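Local coordinates for putative HMP/thiamine permease protein YkoE (Bacillus subtilis, PDB 5EDL), which serves as the substrate-binding membrane S component of an energy-coupling factor transporter, binding thiamine and probably carrying it across the membrane, at residues M57-G62 and G181-K186; V50-A55 and L156-L161. All blocks are in the same frame, centred on the assembly; numbering follows the deposited sequence.

Contact 1 (M57-G62 and G181-K186); sequences MIRKPG and GKELKK
Arg59, just past the end of helix 49-58, reaches Glu183 of helix 179-192 in a salt bridge that makes up the whole of this small surface contact. Both terminal nitrogens of the guanidinium converge on one carboxylate oxygen: NH1 of Arg59 lies 2.8 Å from OE1 of Glu183, and NH2 of Arg59 lies 2.5 Å from that same OE1. OE1 sits at the guanidinium edge, near its plane, but the two hydrogen bonds are weak, with N-H...O angles of 120° and 126°, and the 2.5 Å separation is so short that its exact value is doubtful. The two flat groups are not coplanar, their planes being turned 51° apart, and the side chains cross at about a right angle. Arg59 has left the helix with positive phi. Both side chains are extended, which lets them meet at their charged ends well away from the backbones.

The third guanidinium nitrogen is also used: NE of Arg59 bonds Tyr56 O in the last turn of the helix, so all three guanidinium nitrogens have an acceptor, although the two bonds to Glu183 are weak. Nearby, NZ of Lys60 pairs with Glu6 and Ser1 O, while NZ of Lys182 finds a weak bond to Gly177 O; the two ammonium nitrogens, Lys60 NZ and Lys182 NZ, are 6.8 Å apart. With poor bond angles and a partly exposed setting, the Arg59–Glu183 link probably depends more on charge attraction than on directional hydrogen bonding.

Contact 2 (V50-A55 and L156-L161); sequences VSVIAA and LLAGLL
Packing of two transmembrane helices in the core of the bundle brings helix 49-58 against helix 140-170, where the latter is widened by a pi-type turn. Leu161 N reaches back five residues to Leu156 O, at 2.9 Å, and the segment's contact surface lies within that turn. Val52 is the one side chain of 50-55 that meets it, its isopropyl group set over the carbonyl oxygen of Ala158. CG1 of Val52 comes to 3.5 Å from Ala158 O, and CG2 to 3.7 Å from that same oxygen, so both branches lie against it. Each branch also touches something further: CG1 of Val52 is 3.9 Å from Gly159 O, and CG2 of Val52 is 4.2 Å from Ala158 CB. With CG1 anti to the backbone N (chi1 166°), both methyls flank Ala158 O, CG1 extending also to the next carbonyl and CG2 to the alanine methyl. The backbones run closest at Val52 and Gly159, whose CA atoms are 6.1 Å apart; a side chain on the glycine would point away from the valine.

Replacing Val52 by an alanine would probably leave a gap beside Ala158, whose carbonyl oxygen and methyl group would both lose the covering branches. No hydrogen bond joins the segments, so they are matched by shape and van der Waals contact alone, aliphatic carbon resting largely on backbone oxygen.

In the fold
Both contacts draw on helix 49-58, whose successive pieces 50-55 and 57-62 face different partners: contact 2 lies within the bundle, its centre about 4 Å from the centre of the chain, and contact 1 lies at the surface, about 16 Å from it. Their own centres are 14 Å apart, and the segments do not otherwise touch. Helices 140-170 and 179-192, the partners, follow each other in the chain. Neither contact reaches the thiamine; the side chain of Ala158 is about 11 Å from the bound VIB (thiamine). Segment 50-55 nevertheless connects to the pocket indirectly, since OH of the pocket residue Tyr21 hydrogen-bonds Val50 N and another pocket residue, Glu68, is touched by Val50 and Ser51.

Contact 1 (M57-G62 and G181-K186)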
ATOM      1  N   MET A  57       7.466   2.395   7.587  1.00 23.53           N
ATOM      2  CA  MET A  57       8.688   1.804   8.138  1.00 23.44           C
ATOM      3  C   MET A  57       9.900   2.702   7.955  1.00 26.64           C
ATOM      4  O   MET A  57      10.671   2.893   8.884  1.00 23.43           O
ATOM      5  CB  MET A  57       8.998   0.449   7.496  1.00 21.57           C
ATOM      6  CG  MET A  57       8.112  -0.710   7.930  1.00 36.14           C
ATOM      7  SD  MET A  57       8.725  -2.250   7.178  1.00 45.46           S
ATOM      8  CE  MET A  57      10.412  -1.742   6.799  1.00 21.33           C
ATOM      9  N   ILE A  58      10.067   3.238   6.747  1.00 26.21           N
ATOM     10  CA  ILE A  58      11.321   3.872   6.363  1.00 25.30           C
ATOM     11  C   ILE A  58      11.263   5.388   6.514  1.00 24.44           C
ATOM     12  O   ILE A  58      12.235   6.013   6.933  1.00 25.28           O
ATOM     13  CB  ILE A  58      11.697   3.497   4.914  1.00 26.85           C
ATOM     14  CG1 ILE A  58      11.966   1.992   4.832  1.00 22.30           C
ATOM     15  CG2 ILE A  58      12.889   4.320   4.441  1.00 23.87           C
ATOM     16  CD1 ILE A  58      12.138   1.466   3.420  1.00 23.82           C
ATOM     17  N   ARG A  59      10.111   5.960   6.171  1.00 26.25           N
ATOM     18  CA  ARG A  59       9.798   7.360   6.433  1.00 26.66           C
ATOM     19  C   ARG A  59      10.719   8.317   5.676  1.00 29.51           C
ATOM     20  O   ARG A  59      11.143   9.332   6.208  1.00 28.70           O
ATOM     21  CB  ARG A  59       9.843   7.631   7.950  1.00 28.14           C
ATOM     22  CG  ARG A  59       8.857   6.739   8.713  1.00 27.72           C
ATOM     23  CD  ARG A  59       8.634   7.124  10.177  1.00 32.85           C
ATOM     24  NE  ARG A  59       7.576   6.282  10.731  1.00 28.86           N
ATOM     25  CZ  ARG A  59       7.099   6.356  11.963  1.00 30.11           C
ATOM     26  NH1 ARG A  59       7.591   7.233  12.826  1.00 31.87           N
ATOM     27  NH2 ARG A  59       6.129   5.534  12.336  1.00 29.84           N
ATOM     28  N   LYS A  60      11.008   7.985   4.421  1.00 26.64           N
ATOM     29  CA  LYS A  60      11.806   8.843   3.566  1.00 27.40           C
ATOM     30  C   LYS A  60      11.110   8.971   2.200  1.00 26.10           C
ATOM     31  O   LYS A  60      10.319   8.118   1.828  1.00 24.81           O
ATOM     32  CB  LYS A  60      13.225   8.292   3.426  1.00 29.10           C
ATOM     33  CG  LYS A  60      13.962   8.216   4.765  1.00 31.75           C
ATOM     34  CD  LYS A  60      15.396   7.777   4.636  1.00 32.09           C
ATOM     35  CE  LYS A  60      16.096   7.831   6.008  1.00 34.22           C
ATOM     36  NZ  LYS A  60      17.454   7.242   5.972  1.00 36.10           N
ATOM     37  N   PRO A  61      11.384  10.063   1.483  1.00 26.76           N
ATOM     38  CA  PRO A  61      10.656  10.352   0.246  1.00 31.16           C
ATOM     39  C   PRO A  61      10.873   9.264  -0.797  1.00 25.29           C
ATOM     40  O   PRO A  61      11.975   8.752  -0.945  1.00 26.08           O
ATOM     41  CB  PRO A  61      11.251  11.688  -0.215  1.00 28.16           C
ATOM     42  CG  PRO A  61      11.848  12.301   1.045  1.00 31.59           C
ATOM     43  CD  PRO A  61      12.341  11.130   1.841  1.00 28.64           C
ATOM     44  N   GLY A  62       9.809   8.915  -1.498  1.00 24.10           N
ATOM     45  CA  GLY A  62       9.888   7.926  -2.554  1.00 31.36           C
ATOM     46  C   GLY A  62       9.581   6.507  -2.122  1.00 24.74           C
ATOM     47  O   GLY A  62       9.458   5.626  -2.970  1.00 24.02           O
ATOM     48  N   GLY A 181      11.481   1.237  13.735  1.00 31.16           N
ATOM     49  CA  GLY A 181      12.195   0.584  14.819  1.00 30.81           C
ATOM     50  C   GLY A 181      12.750   1.573  15.834  1.00 33.03           C
ATOM     51  O   GLY A 181      12.693   1.335  17.034  1.00 33.41           O
ATOM     52  N   LYS A 182      13.292   2.683  15.352  1.00 34.77           N
ATOM     53  CA  LYS A 182      13.768   3.748  16.228  1.00 37.55           C
ATOM     54  C   LYS A 182      12.625   4.320  17.064  1.00 38.81           C
ATOM     55  O   LYS A 182      12.805   4.627  18.248  1.00 40.35           O
ATOM     56  CB  LYS A 182      14.429   4.863  15.417  1.00 39.58           C
ATOM     57  CG  LYS A 182      15.731   4.454  14.737  1.00 46.95           C
ATOM     58  CD  LYS A 182      16.448   5.671  14.158  1.00 52.54           C
ATOM     59  CE  LYS A 182      17.781   5.298  13.518  1.00 55.78           C
ATOM     60  NZ  LYS A 182      17.605   4.617  12.201  1.00 50.25           N
ATOM     61  N   GLU A 183      11.452   4.462  16.443  1.00 38.42           N
ATOM     62  CA  GLU A 183      10.275   4.953  17.147  1.00 39.76           C
ATOM     63  C   GLU A 183       9.893   4.011  18.286  1.00 38.37           C
ATOM     64  O   GLU A 183       9.631   4.454  19.397  1.00 39.87           O
ATOM     65  CB  GLU A 183       9.085   5.131  16.198  1.00 39.80           C
ATOM     66  CG  GLU A 183       7.797   5.519  16.926  1.00 41.31           C
ATOM     67  CD  GLU A 183       6.567   5.571  16.018  1.00 49.63           C
ATOM     68  OE1 GLU A 183       6.721   5.499  14.782  1.00 51.94           O
ATOM     69  OE2 GLU A 183       5.437   5.687  16.544  1.00 55.69           O
ATOM     70  N   LEU A 184       9.858   2.716  17.999  1.00 35.74           N
ATOM     71  CA  LEU A 184       9.553   1.721  19.023  1.00 34.55           C
ATOM     72  C   LEU A 184      10.575   1.784  20.160  1.00 35.47           C
ATOM     73  O   LEU A 184      10.215   1.677  21.325  1.00 35.93           O
ATOM     74  CB  LEU A 184       9.522   0.316  18.428  1.00 32.12           C
ATOM     75  CG  LEU A 184       9.298  -0.841  19.402  1.00 31.11           C
ATOM     76  CD1 LEU A 184       8.013  -0.636  20.190  1.00 32.20           C
ATOM     77  CD2 LEU A 184       9.266  -2.170  18.655  1.00 30.65           C
ATOM     78  N   LYS A 185      11.840   1.977  19.810  1.00 35.99           N
ATOM     79  CA  LYS A 185      12.903   2.105  20.816  1.00 38.31           C
ATOM     80  C   LYS A 185      12.660   3.289  21.752  1.00 40.24           C
ATOM     81  O   LYS A 185      12.716   3.151  22.974  1.00 41.02           O
ATOM     82  CB  LYS A 185      14.263   2.246  20.136  1.00 44.24           C
ATOM     83  CG  LYS A 185      14.928   0.921  19.810  1.00 53.69           C
ATOM     84  CD  LYS A 185      16.333   1.139  19.258  1.00 59.52           C
ATOM     85  CE  LYS A 185      17.116   2.113  20.123  1.00 67.25           C
ATOM     86  NZ  LYS A 185      18.394   2.527  19.477  1.00 73.64           N
ATOM     87  N   LYS A 186      12.390   4.449  21.168  1.00 41.94           N
ATOM     88  CA  LYS A 186      12.040   5.643  21.923  1.00 44.97           C
ATOM     89  C   LYS A 186      10.855   5.386  22.854  1.00 45.72           C
ATOM     90  O   LYS A 186      10.922   5.691  24.042  1.00 46.11           O
ATOM     91  CB  LYS A 186      11.730   6.799  20.966  1.00 46.86           C
ATOM     92  CG  LYS A 186      11.231   8.075  21.626  1.00 50.47           C
ATOM     93  CD  LYS A 186      10.717   9.051  20.568  1.00 52.28           C
ATOM     94  CE  LYS A 186      10.150  10.326  21.178  1.00 61.42           C
ATOM     95  NZ  LYS A 186       9.505  11.192  20.143  1.00 58.37           N
TER

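Contact 2 (V50-A55 and L156-L161)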
ATOM      1  N   VAL A  50       1.757  -2.310   0.214  1.00 23.47           N
ATOM      2  CA  VAL A  50       3.206  -2.154   0.147  1.00 23.33           C
ATOM      3  C   VAL A  50       3.611  -0.685   0.301  1.00 21.01           C
ATOM      4  O   VAL A  50       4.577  -0.380   0.985  1.00 21.09           O
ATOM      5  CB  VAL A  50       3.768  -2.727  -1.180  1.00 32.46           C
ATOM      6  CG1 VAL A  50       5.168  -2.219  -1.452  1.00 33.28           C
ATOM      7  CG2 VAL A  50       3.750  -4.238  -1.138  1.00 35.66           C
ATOM      8  N   SER A  51       2.851   0.219  -0.307  1.00 21.18           N
ATOM      9  CA  SER A  51       3.176   1.636  -0.239  1.00 24.63           C
ATOM     10  C   SER A  51       3.139   2.135   1.195  1.00 22.21           C
ATOM     11  O   SER A  51       4.009   2.874   1.618  1.00 21.66           O
ATOM     12  CB  SER A  51       2.219   2.463  -1.096  1.00 22.06           C
ATOM     13  OG  SER A  51       2.524   2.316  -2.466  1.00 22.80           O
ATOM     14  N   VAL A  52       2.122   1.717   1.931  1.00 22.18           N
ATOM     15  CA  VAL A  52       1.947   2.180   3.292  1.00 22.45           C
ATOM     16  C   VAL A  52       3.044   1.590   4.190  1.00 21.03           C
ATOM     17  O   VAL A  52       3.621   2.298   4.997  1.00 21.48           O
ATOM     18  CB  VAL A  52       0.541   1.822   3.825  1.00 25.63           C
ATOM     19  CG1 VAL A  52       0.471   1.993   5.348  1.00 21.73           C
ATOM     20  CG2 VAL A  52      -0.513   2.689   3.137  1.00 24.10           C
ATOM     21  N   ILE A  53       3.330   0.303   4.011  1.00 22.57           N
ATOM     22  CA  ILE A  53       4.336  -0.404   4.799  1.00 23.11           C
ATOM     23  C   ILE A  53       5.709   0.248   4.629  1.00 20.76           C
ATOM     24  O   ILE A  53       6.339   0.640   5.607  1.00 21.02           O
ATOM     25  CB  ILE A  53       4.399  -1.912   4.404  1.00 21.79           C
ATOM     26  CG1 ILE A  53       3.081  -2.611   4.800  1.00 20.87           C
ATOM     27  CG2 ILE A  53       5.649  -2.594   5.018  1.00 24.31           C
ATOM     28  CD1 ILE A  53       2.951  -4.066   4.344  1.00 22.56           C
ATOM     29  N   ALA A  54       6.145   0.407   3.385  1.00 20.80           N
ATOM     30  CA  ALA A  54       7.463   0.975   3.117  1.00 26.17           C
ATOM     31  C   ALA A  54       7.588   2.393   3.665  1.00 24.08           C
ATOM     32  O   ALA A  54       8.610   2.725   4.244  1.00 21.92           O
ATOM     33  CB  ALA A  54       7.771   0.963   1.628  1.00 21.56           C
ATOM     34  N   ALA A  55       6.556   3.217   3.479  1.00 23.76           N
ATOM     35  CA  ALA A  55       6.612   4.607   3.936  1.00 27.28           C
ATOM     36  C   ALA A  55       6.625   4.678   5.464  1.00 23.16           C
ATOM     37  O   ALA A  55       7.437   5.381   6.057  1.00 23.96           O
ATOM     38  CB  ALA A  55       5.441   5.413   3.381  1.00 23.49           C
ATOM     39  N   LEU A 156      -8.675   0.963   4.912  1.00 24.30           N
ATOM     40  CA  LEU A 156      -8.618  -0.142   5.864  1.00 25.10           C
ATOM     41  C   LEU A 156      -7.576  -1.226   5.540  1.00 26.28           C
ATOM     42  O   LEU A 156      -6.825  -1.634   6.423  1.00 28.47           O
ATOM     43  CB  LEU A 156      -9.995  -0.788   5.999  1.00 26.25           C
ATOM     44  CG  LEU A 156     -11.089   0.120   6.560  1.00 27.25           C
ATOM     45  CD1 LEU A 156     -12.427  -0.619   6.644  1.00 28.65           C
ATOM     46  CD2 LEU A 156     -10.701   0.700   7.904  1.00 36.63           C
ATOM     47  N   LEU A 157      -7.541  -1.697   4.293  1.00 25.49           N
ATOM     48  CA  LEU A 157      -6.660  -2.805   3.915  1.00 24.11           C
ATOM     49  C   LEU A 157      -5.255  -2.356   3.540  1.00 23.32           C
ATOM     50  O   LEU A 157      -4.339  -3.164   3.508  1.00 26.60           O
ATOM     51  CB  LEU A 157      -7.257  -3.599   2.747  1.00 24.30           C
ATOM     52  CG  LEU A 157      -8.587  -4.302   3.035  1.00 25.64           C
ATOM     53  CD1 LEU A 157      -8.974  -5.211   1.862  1.00 25.80           C
ATOM     54  CD2 LEU A 157      -8.511  -5.072   4.345  1.00 29.26           C
ATOM     55  N   ALA A 158      -5.088  -1.076   3.235  1.00 22.65           N
ATOM     56  CA  ALA A 158      -3.750  -0.547   3.015  1.00 22.20           C
ATOM     57  C   ALA A 158      -3.294   0.255   4.234  1.00 24.81           C
ATOM     58  O   ALA A 158      -2.290  -0.088   4.858  1.00 24.91           O
ATOM     59  CB  ALA A 158      -3.697   0.298   1.761  1.00 22.46           C
ATOM     60  N   GLY A 159      -4.043   1.296   4.591  1.00 24.44           N
ATOM     61  CA  GLY A 159      -3.657   2.169   5.691  1.00 23.68           C
ATOM     62  C   GLY A 159      -3.607   1.476   7.052  1.00 30.42           C
ATOM     63  O   GLY A 159      -2.550   1.391   7.677  1.00 24.35           O
ATOM     64  N   LEU A 160      -4.749   0.983   7.514  1.00 24.22           N
ATOM     65  CA  LEU A 160      -4.826   0.352   8.826  1.00 25.28           C
ATOM     66  C   LEU A 160      -4.091  -0.997   8.881  1.00 25.81           C
ATOM     67  O   LEU A 160      -3.316  -1.252   9.797  1.00 25.89           O
ATOM     68  CB  LEU A 160      -6.290   0.154   9.242  1.00 26.30           C
ATOM     69  CG  LEU A 160      -6.514  -0.496  10.617  1.00 28.76           C
ATOM     70  CD1 LEU A 160      -5.955   0.387  11.731  1.00 28.39           C
ATOM     71  CD2 LEU A 160      -7.991  -0.752  10.859  1.00 29.03           C
ATOM     72  N   LEU A 161      -4.354  -1.857   7.905  1.00 25.08           N
ATOM     73  CA  LEU A 161      -3.716  -3.165   7.867  1.00 25.44           C
ATOM     74  C   LEU A 161      -2.205  -3.040   7.634  1.00 24.93           C
ATOM     75  O   LEU A 161      -1.428  -3.827   8.159  1.00 25.55           O
ATOM     76  CB  LEU A 161      -4.344  -4.043   6.780  1.00 25.46           C
ATOM     77  CG  LEU A 161      -3.770  -5.462   6.722  1.00 26.47           C
ATOM     78  CD1 LEU A 161      -4.006  -6.182   8.060  1.00 27.57           C
ATOM     79  CD2 LEU A 161      -4.333  -6.266   5.543  1.00 32.83           C
TER